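Local coordinates for protein SidF, inhibitor of growth family, member 3 (Legionella pneumophila subsp. pneumophila, PDB 4FYE) that probably removes phosphate from phosphatidylinositol phosphates, as the phosphoinositide phosphatase domain of a membrane-associated Legionella protein, at residues N77-D80 against N81-A85; A146-E149 against G150-Q154; Q341-K344 against L345-H349. The protein carries 1 engineered substitution. All blocks are in the same frame, centred on the assembly; numbering follows the deposited sequence.

Contact 1: N77-D80 against N81-A85; sequences NYID and NLVAA
Asn81 folds back along helix 71-92 onto Asn77, one turn earlier, and its side chain can be followed atom by atom. CB lies 3.2 Å from Asn77 O, the carbonyl that also accepts the hydrogen bond from Asn81 N (2.9 Å, N-H...O angle 157°). With CG anti to its own carbonyl carbon (chi1 -70°), the amide is swung back over that same oxygen, and Asn81 CG stands 3.3 Å from Asn77 O. At the tip, Asn81 ND2 is 3.2 Å from Asn77 O, but the angle is too poor for a hydrogen bond. Asn81 ND2 donates its hydrogen bond to Gly713 O instead, and Asn81 OD1 accepts from Ala31 N, so both ends of the amide are held by backbone groups, which fixes its rotation.

A second i to i+4 pair sits on another face of the helix. Tyr78 and Leu82 run side by side and point the same way, bringing Leu82 CD1 to 4.1 Å from Tyr78 CE2, where the methyl meets the ring obliquely. Ile79 and Val83 form the third pair, with CG2 of Ile79 4.3 Å from CG2 of Val83. A backbone hydrogen bond joins the same two residues, Val83 N donating to Ile79 O at 2.8 Å.

Around this turn, Asp80 makes a salt bridge through OD1 to Lys113 of helix 98-119, and Ile79 and Val83 pack on Ala109 of that helix. With Ile79 and Leu82 also reaching Phe155 of helix 136-163, the turn is packed against two neighbouring helices.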
loop_
_atom_site.group_PDB
_atom_site.type_symbol
_atom_site.label_atom_id
_atom_site.label_comp_id
_atom_site.label_asym_id
_atom_site.label_seq_id
_atom_site.Cartn_x
_atom_site.Cartn_y
_atom_site.Cartn_z
ATOM N N ASN A 77 -24.414 7.508 -3.254
ATOM C CA ASN A 77 -23.255 6.911 -3.922
ATOM C C ASN A 77 -23.523 5.482 -4.390
ATOM O O ASN A 77 -23.301 5.113 -5.530
ATOM C CB ASN A 77 -22.046 6.896 -2.988
ATOM C CG ASN A 77 -21.532 8.279 -2.732
ATOM O OD1 ASN A 77 -21.861 9.201 -3.473
ATOM N ND2 ASN A 77 -20.743 8.444 -1.673
ATOM N N TYR A 78 -24.005 4.686 -3.474
ATOM C CA TYR A 78 -24.446 3.364 -3.798
ATOM C C TYR A 78 -25.441 3.345 -4.878
ATOM O O TYR A 78 -25.245 2.585 -5.768
ATOM C CB TYR A 78 -25.050 2.661 -2.594
ATOM C CG TYR A 78 -25.321 1.224 -2.919
ATOM C CD1 TYR A 78 -24.342 0.275 -2.773
ATOM C CD2 TYR A 78 -26.558 0.819 -3.406
ATOM C CE1 TYR A 78 -24.601 -1.050 -3.056
ATOM C CE2 TYR A 78 -26.812 -0.488 -3.669
ATOM C CZ TYR A 78 -25.808 -1.404 -3.499
ATOM O OH TYR A 78 -26.041 -2.715 -3.762
ATOM N N ILE A 79 -26.516 4.158 -4.819
ATOM C CA ILE A 79 -27.502 4.110 -5.888
ATOM C C ILE A 79 -26.835 4.401 -7.267
ATOM O O ILE A 79 -26.951 3.625 -8.204
ATOM C CB ILE A 79 -28.653 5.103 -5.693
ATOM C CG1 ILE A 79 -29.370 5.014 -4.328
ATOM C CG2 ILE A 79 -29.626 5.038 -6.833
ATOM C CD1 ILE A 79 -30.137 3.788 -4.025
ATOM N N ASP A 80 -26.112 5.505 -7.366
ATOM C CA ASP A 80 -25.644 6.040 -8.627
ATOM C C ASP A 80 -24.600 5.138 -9.212
ATOM O O ASP A 80 -24.575 4.942 -10.433
ATOM C CB ASP A 80 -25.004 7.439 -8.440
ATOM C CG ASP A 80 -26.029 8.530 -8.090
ATOM O OD1 ASP A 80 -27.260 8.332 -8.284
ATOM O OD2 ASP A 80 -25.605 9.605 -7.597
ATOM N N ASN A 81 -23.723 4.624 -8.347
ATOM C CA ASN A 81 -22.593 3.829 -8.810
ATOM C C ASN A 81 -23.085 2.451 -9.298
ATOM O O ASN A 81 -22.624 1.971 -10.287
ATOM C CB ASN A 81 -21.461 3.740 -7.780
ATOM C CG ASN A 81 -20.712 5.089 -7.572
ATOM O OD1 ASN A 81 -20.598 5.898 -8.470
ATOM N ND2 ASN A 81 -20.197 5.307 -6.381
ATOM N N LEU A 82 -24.084 1.874 -8.650
ATOM C CA LEU A 82 -24.677 0.647 -9.133
ATOM C C LEU A 82 -25.470 0.948 -10.434
ATOM O O LEU A 82 -25.422 0.161 -11.420
ATOM C CB LEU A 82 -25.592 0.057 -8.045
ATOM C CG LEU A 82 -26.122 -1.385 -8.075
ATOM C CD1 LEU A 82 -27.556 -1.519 -7.520
ATOM C CD2 LEU A 82 -26.079 -1.956 -9.465
ATOM N N VAL A 83 -26.176 2.083 -10.461
ATOM C CA VAL A 83 -26.950 2.450 -11.676
ATOM C C VAL A 83 -26.045 2.524 -12.850
ATOM O O VAL A 83 -26.425 2.092 -13.919
ATOM C CB VAL A 83 -27.653 3.799 -11.594
ATOM C CG1 VAL A 83 -27.923 4.362 -12.998
ATOM C CG2 VAL A 83 -28.960 3.613 -10.859
ATOM N N ALA A 84 -24.838 3.048 -12.646
ATOM C CA ALA A 84 -23.872 3.159 -13.750
ATOM C C ALA A 84 -23.433 1.752 -14.207
ATOM O O ALA A 84 -23.517 1.433 -15.377
ATOM C CB ALA A 84 -22.672 4.034 -13.362
ATOM N N ALA A 85 -23.036 0.879 -13.290
ATOM C CA ALA A 85 -22.705 -0.497 -13.662
ATOM C C ALA A 85 -23.853 -1.134 -14.453
ATOM O O ALA A 85 -23.649 -1.791 -15.484
ATOM C CB ALA A 85 -22.437 -1.293 -12.376
#

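Contact 2: A146-E149 against G150-Q154; sequences AKVE and GSLQQ
Gln153 lies beside the preceding turn at Glu149, where its NE2 approaches Glu149 CG at 3.7 Å. This is a contact of an amide with the aliphatic part of the acid: the two side chains slant across one another, with carboxylate and amide planes 33° apart. A chi1 of -174° puts Glu149 CG beside its own carbonyl carbon, on the side from which Gln153 approaches, and this makes CG the atom that the amide meets. At the backbone, Gln153 N bonds to Glu149 O at 3.0 Å, fixing the spacing of the two residues.

On a buried face, Val148 CG1 meets Leu152 CG at 4.2 Å, the two side chains lying side by side and pointing the same way. Leu152 N donates to Val148 O at 2.8 Å. Ser151 adds a weak bond from OG to Lys147 O at 3.3 Å, made possible by chi1 of -42°, which places the hydroxyl beside its own backbone N; that nitrogen also donates to Lys147 O, so one carbonyl serves both.

Outside this turn of helix 136-163, Val148 and Leu152 rest on Phe739 of helix 733-741, and Leu152 reaches Tyr78 and Ile79 of helix 71-92.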
loop_
_atom_site.group_PDB
_atom_site.type_symbol
_atom_site.label_atom_id
_atom_site.label_comp_id
_atom_site.label_asym_id
_atom_site.label_seq_id
_atom_site.Cartn_x
_atom_site.Cartn_y
_atom_site.Cartn_z
ATOM N N ALA A 146 -29.405 0.953 9.421
ATOM C CA ALA A 146 -30.038 -0.358 9.183
ATOM C C ALA A 146 -31.305 -0.169 8.299
ATOM O O ALA A 146 -31.585 -0.952 7.389
ATOM C CB ALA A 146 -30.421 -1.050 10.506
ATOM N N LYS A 147 -32.061 0.866 8.583
ATOM C CA LYS A 147 -33.156 1.239 7.733
ATOM C C LYS A 147 -32.713 1.314 6.263
ATOM O O LYS A 147 -33.285 0.723 5.388
ATOM C CB LYS A 147 -33.661 2.622 8.168
ATOM C CG LYS A 147 -35.059 2.719 8.809
ATOM C CD LYS A 147 -35.058 2.588 10.319
ATOM C CE LYS A 147 -35.719 3.797 11.000
ATOM N NZ LYS A 147 -37.218 3.892 11.153
ATOM N N VAL A 148 -31.699 2.106 5.997
ATOM C CA VAL A 148 -31.245 2.356 4.655
ATOM C C VAL A 148 -30.693 1.105 3.967
ATOM O O VAL A 148 -30.913 0.918 2.764
ATOM C CB VAL A 148 -30.192 3.491 4.695
ATOM C CG1 VAL A 148 -29.310 3.493 3.480
ATOM C CG2 VAL A 148 -30.922 4.823 4.794
ATOM N N GLU A 149 -30.005 0.251 4.728
ATOM C CA GLU A 149 -29.498 -0.996 4.209
ATOM C C GLU A 149 -30.658 -1.798 3.704
ATOM O O GLU A 149 -30.577 -2.372 2.636
ATOM C CB GLU A 149 -28.802 -1.799 5.271
ATOM C CG GLU A 149 -28.132 -3.053 4.728
ATOM C CD GLU A 149 -26.748 -3.304 5.346
ATOM O OE1 GLU A 149 -26.521 -2.940 6.530
ATOM O OE2 GLU A 149 -25.871 -3.867 4.646
ATOM N N GLY A 150 -31.737 -1.804 4.473
ATOM C CA GLY A 150 -32.973 -2.472 4.080
ATOM C C GLY A 150 -33.445 -1.950 2.727
ATOM O O GLY A 150 -33.764 -2.724 1.843
ATOM N N SER A 151 -33.469 -0.633 2.547
ATOM C CA SER A 151 -33.890 -0.055 1.261
ATOM C C SER A 151 -32.918 -0.350 0.123
ATOM O O SER A 151 -33.351 -0.524 -1.018
ATOM C CB SER A 151 -34.110 1.447 1.375
ATOM O OG SER A 151 -34.772 1.693 2.589
ATOM N N LEU A 152 -31.632 -0.409 0.417
ATOM C CA LEU A 152 -30.653 -0.687 -0.651
ATOM C C LEU A 152 -30.665 -2.139 -1.104
ATOM O O LEU A 152 -30.367 -2.410 -2.269
ATOM C CB LEU A 152 -29.252 -0.295 -0.276
ATOM C CG LEU A 152 -28.992 1.162 0.054
ATOM C CD1 LEU A 152 -27.497 1.305 0.360
ATOM C CD2 LEU A 152 -29.401 2.098 -1.083
ATOM N N GLN A 153 -31.073 -3.052 -0.219
ATOM C CA GLN A 153 -31.292 -4.425 -0.659
ATOM C C GLN A 153 -32.475 -4.482 -1.577
ATOM O O GLN A 153 -32.392 -5.095 -2.649
ATOM C CB GLN A 153 -31.464 -5.408 0.498
ATOM C CG GLN A 153 -30.095 -5.690 1.084
ATOM C CD GLN A 153 -30.103 -6.016 2.575
ATOM O OE1 GLN A 153 -31.154 -5.996 3.243
ATOM N NE2 GLN A 153 -28.921 -6.339 3.103
ATOM N N GLN A 154 -33.579 -3.837 -1.209
ATOM C CA GLN A 154 -34.726 -3.820 -2.142
ATOM C C GLN A 154 -34.347 -3.140 -3.481
ATOM O O GLN A 154 -34.691 -3.629 -4.586
ATOM C CB GLN A 154 -35.908 -3.188 -1.479
ATOM C CG GLN A 154 -36.471 -4.008 -0.314
ATOM C CD GLN A 154 -37.405 -3.143 0.497
ATOM O OE1 GLN A 154 -37.338 -1.933 0.381
ATOM N NE2 GLN A 154 -38.304 -3.739 1.288
#

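Contact 3: Q341-K344 against L345-H349; sequences QLIK and LYVEH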
loop_
_atom_site.group_PDB
_atom_site.type_symbol
_atom_site.label_atom_id
_atom_site.label_comp_id
_atom_site.label_asym_id
_atom_site.label_seq_id
_atom_site.Cartn_x
_atom_site.Cartn_y
_atom_site.Cartn_z
ATOM N N GLN A 341 14.497 12.220 -23.232
ATOM C CA GLN A 341 15.804 11.911 -23.772
ATOM C C GLN A 341 16.753 11.561 -22.606
ATOM O O GLN A 341 17.508 10.601 -22.662
ATOM C CB GLN A 341 16.316 13.114 -24.579
ATOM C CG GLN A 341 17.539 12.811 -25.398
ATOM C CD GLN A 341 18.229 14.082 -25.951
ATOM O OE1 GLN A 341 18.251 15.152 -25.308
ATOM N NE2 GLN A 341 18.808 13.963 -27.143
ATOM N N LEU A 342 16.693 12.348 -21.541
ATOM C CA LEU A 342 17.394 12.066 -20.314
ATOM C C LEU A 342 17.053 10.688 -19.766
ATOM O O LEU A 342 17.953 9.963 -19.377
ATOM C CB LEU A 342 17.030 13.116 -19.274
ATOM C CG LEU A 342 17.967 14.311 -19.114
ATOM C CD1 LEU A 342 19.093 14.335 -20.144
ATOM C CD2 LEU A 342 17.180 15.609 -19.035
ATOM N N ILE A 343 15.776 10.307 -19.757
ATOM C CA ILE A 343 15.406 9.034 -19.149
ATOM C C ILE A 343 15.952 7.889 -19.966
ATOM O O ILE A 343 16.561 6.944 -19.441
ATOM C CB ILE A 343 13.906 8.905 -18.964
ATOM C CG1 ILE A 343 13.493 9.854 -17.860
ATOM C CG2 ILE A 343 13.511 7.461 -18.582
ATOM C CD1 ILE A 343 11.965 10.005 -17.752
ATOM N N LYS A 344 15.790 8.026 -21.270
ATOM C CA LYS A 344 16.293 7.049 -22.205
ATOM C C LYS A 344 17.820 6.864 -22.098
ATOM O O LYS A 344 18.291 5.763 -22.046
ATOM C CB LYS A 344 15.898 7.415 -23.649
ATOM C CG LYS A 344 16.452 6.389 -24.631
ATOM C CD LYS A 344 16.588 6.846 -26.068
ATOM C CE LYS A 344 17.607 5.944 -26.738
ATOM N NZ LYS A 344 17.389 5.925 -28.210
ATOM N N LEU A 345 18.572 7.947 -22.069
ATOM C CA LEU A 345 20.013 7.829 -21.966
ATOM C C LEU A 345 20.389 7.279 -20.599
ATOM O O LEU A 345 21.264 6.460 -20.500
ATOM C CB LEU A 345 20.701 9.180 -22.223
ATOM C CG LEU A 345 20.760 9.590 -23.707
ATOM C CD1 LEU A 345 21.132 11.053 -23.954
ATOM C CD2 LEU A 345 21.675 8.703 -24.550
ATOM N N TYR A 346 19.683 7.696 -19.551
ATOM C CA TYR A 346 19.947 7.241 -18.221
ATOM C C TYR A 346 19.823 5.729 -18.160
ATOM O O TYR A 346 20.698 5.042 -17.535
ATOM C CB TYR A 346 19.036 7.914 -17.183
ATOM C CG TYR A 346 19.122 7.252 -15.797
ATOM C CD1 TYR A 346 20.305 7.256 -15.067
ATOM C CD2 TYR A 346 18.073 6.608 -15.267
ATOM C CE1 TYR A 346 20.402 6.630 -13.831
ATOM C CE2 TYR A 346 18.148 5.993 -14.044
ATOM C CZ TYR A 346 19.329 5.994 -13.340
ATOM O OH TYR A 346 19.431 5.357 -12.105
ATOM N N VAL A 347 18.753 5.221 -18.798
ATOM C CA VAL A 347 18.400 3.812 -18.693
ATOM C C VAL A 347 19.401 2.970 -19.480
ATOM O O VAL A 347 19.787 1.885 -19.045
ATOM C CB VAL A 347 16.969 3.504 -19.230
ATOM C CG1 VAL A 347 16.782 1.992 -19.341
ATOM C CG2 VAL A 347 15.912 4.100 -18.330
ATOM N N GLU A 348 19.860 3.521 -20.595
ATOM C CA GLU A 348 20.732 2.837 -21.523
ATOM C C GLU A 348 22.120 2.662 -20.878
ATOM O O GLU A 348 22.731 1.619 -20.997
ATOM C CB GLU A 348 20.715 3.614 -22.842
ATOM C CG GLU A 348 21.772 3.293 -23.900
ATOM C CD GLU A 348 21.733 4.287 -25.100
ATOM O OE1 GLU A 348 22.813 4.586 -25.686
ATOM O OE2 GLU A 348 20.620 4.780 -25.462
ATOM N N HIS A 349 22.556 3.633 -20.093
ATOM C CA HIS A 349 23.862 3.556 -19.465
ATOM C C HIS A 349 23.932 3.214 -17.989
ATOM O O HIS A 349 25.021 3.208 -17.440
ATOM C CB HIS A 349 24.597 4.885 -19.717
ATOM C CG HIS A 349 24.700 5.225 -21.180
ATOM N ND1 HIS A 349 25.724 4.819 -21.941
ATOM C CD2 HIS A 349 23.846 5.864 -22.007
ATOM C CE1 HIS A 349 25.552 5.209 -23.193
ATOM N NE2 HIS A 349 24.401 5.859 -23.243
#
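Lys344 and Glu348 are set one helical turn apart, with their long side chains running at a slant to each other. Both have CG anti to the backbone N (179° for Lys344) and continue as extended chains. The lysine comes alongside the acid by its last methylene: Lys344 CE is 3.5 Å from Glu348 OE2. The ammonium group stays farther off, with Lys344 NZ 4.4 Å from Glu348 OE2, beyond a salt bridge. Any attraction between the two charges is therefore probably longer-ranged and softened by the surrounding solvent, since both residues are exposed.

Ile343 and Val347 are also slanted against each other, but on a buried face. Here the CG2 branches do the touching, at 4.1 Å between Ile343 CG2 and Val347 CG2. Val347 CG2 is anti to its own carbonyl carbon and turns back over the previous turn. The backbone of the same pair is joined by Val347 N to Ile343 O at 2.9 Å. Val347 N also makes a weak second bond to Lys344 O, whose stronger donor is Glu348 N at 3.1 Å.

Leu345 leans over the carbonyl of Gln341, whose oxygen accepts its N-H at 2.9 Å. Tyr346 turns its ring away from the preceding turn, leaving its CB 3.2 Å from Leu342 O and its ring edge near Ile343 O; the ring packs on Leu318 and Met313.

Ile343 lies on Ile396 and Thr398, and Val347 on Val404 and Thr406, which Lys344 joins by touching Val404. The i to i+4 bonds are those of an alpha-helix, and the buried Ile343 and Val347 beside the exposed Lys344 and Glu348 make it amphipathic: helix 335-349 packs on strands 391-399 and 402-416 of the mixed four-stranded sheet, in alpha-on-beta packing.

The three contacts come in series along the chain, each a single turn-to-turn stretch of one helix: 71-92, 136-163 and 335-349. Contacts 1 and 2 are neighbours in space, with centres 15 Å apart, and they touch directly: Ile79 CD1 lies 3.5 Å from Leu152 CD2. Their helices therefore share a packed helical region, although helix 98-119 intervenes in sequence. Contact 3 is remote, its centre about 45 Å from that of contact 1 and about 56 Å from that of contact 2, on the opposite side of the chain's centre from contact 2. Its helix packs on two strands of the four-stranded sheet. The set thus samples two separate packing regions of one large mixed alpha-beta chain.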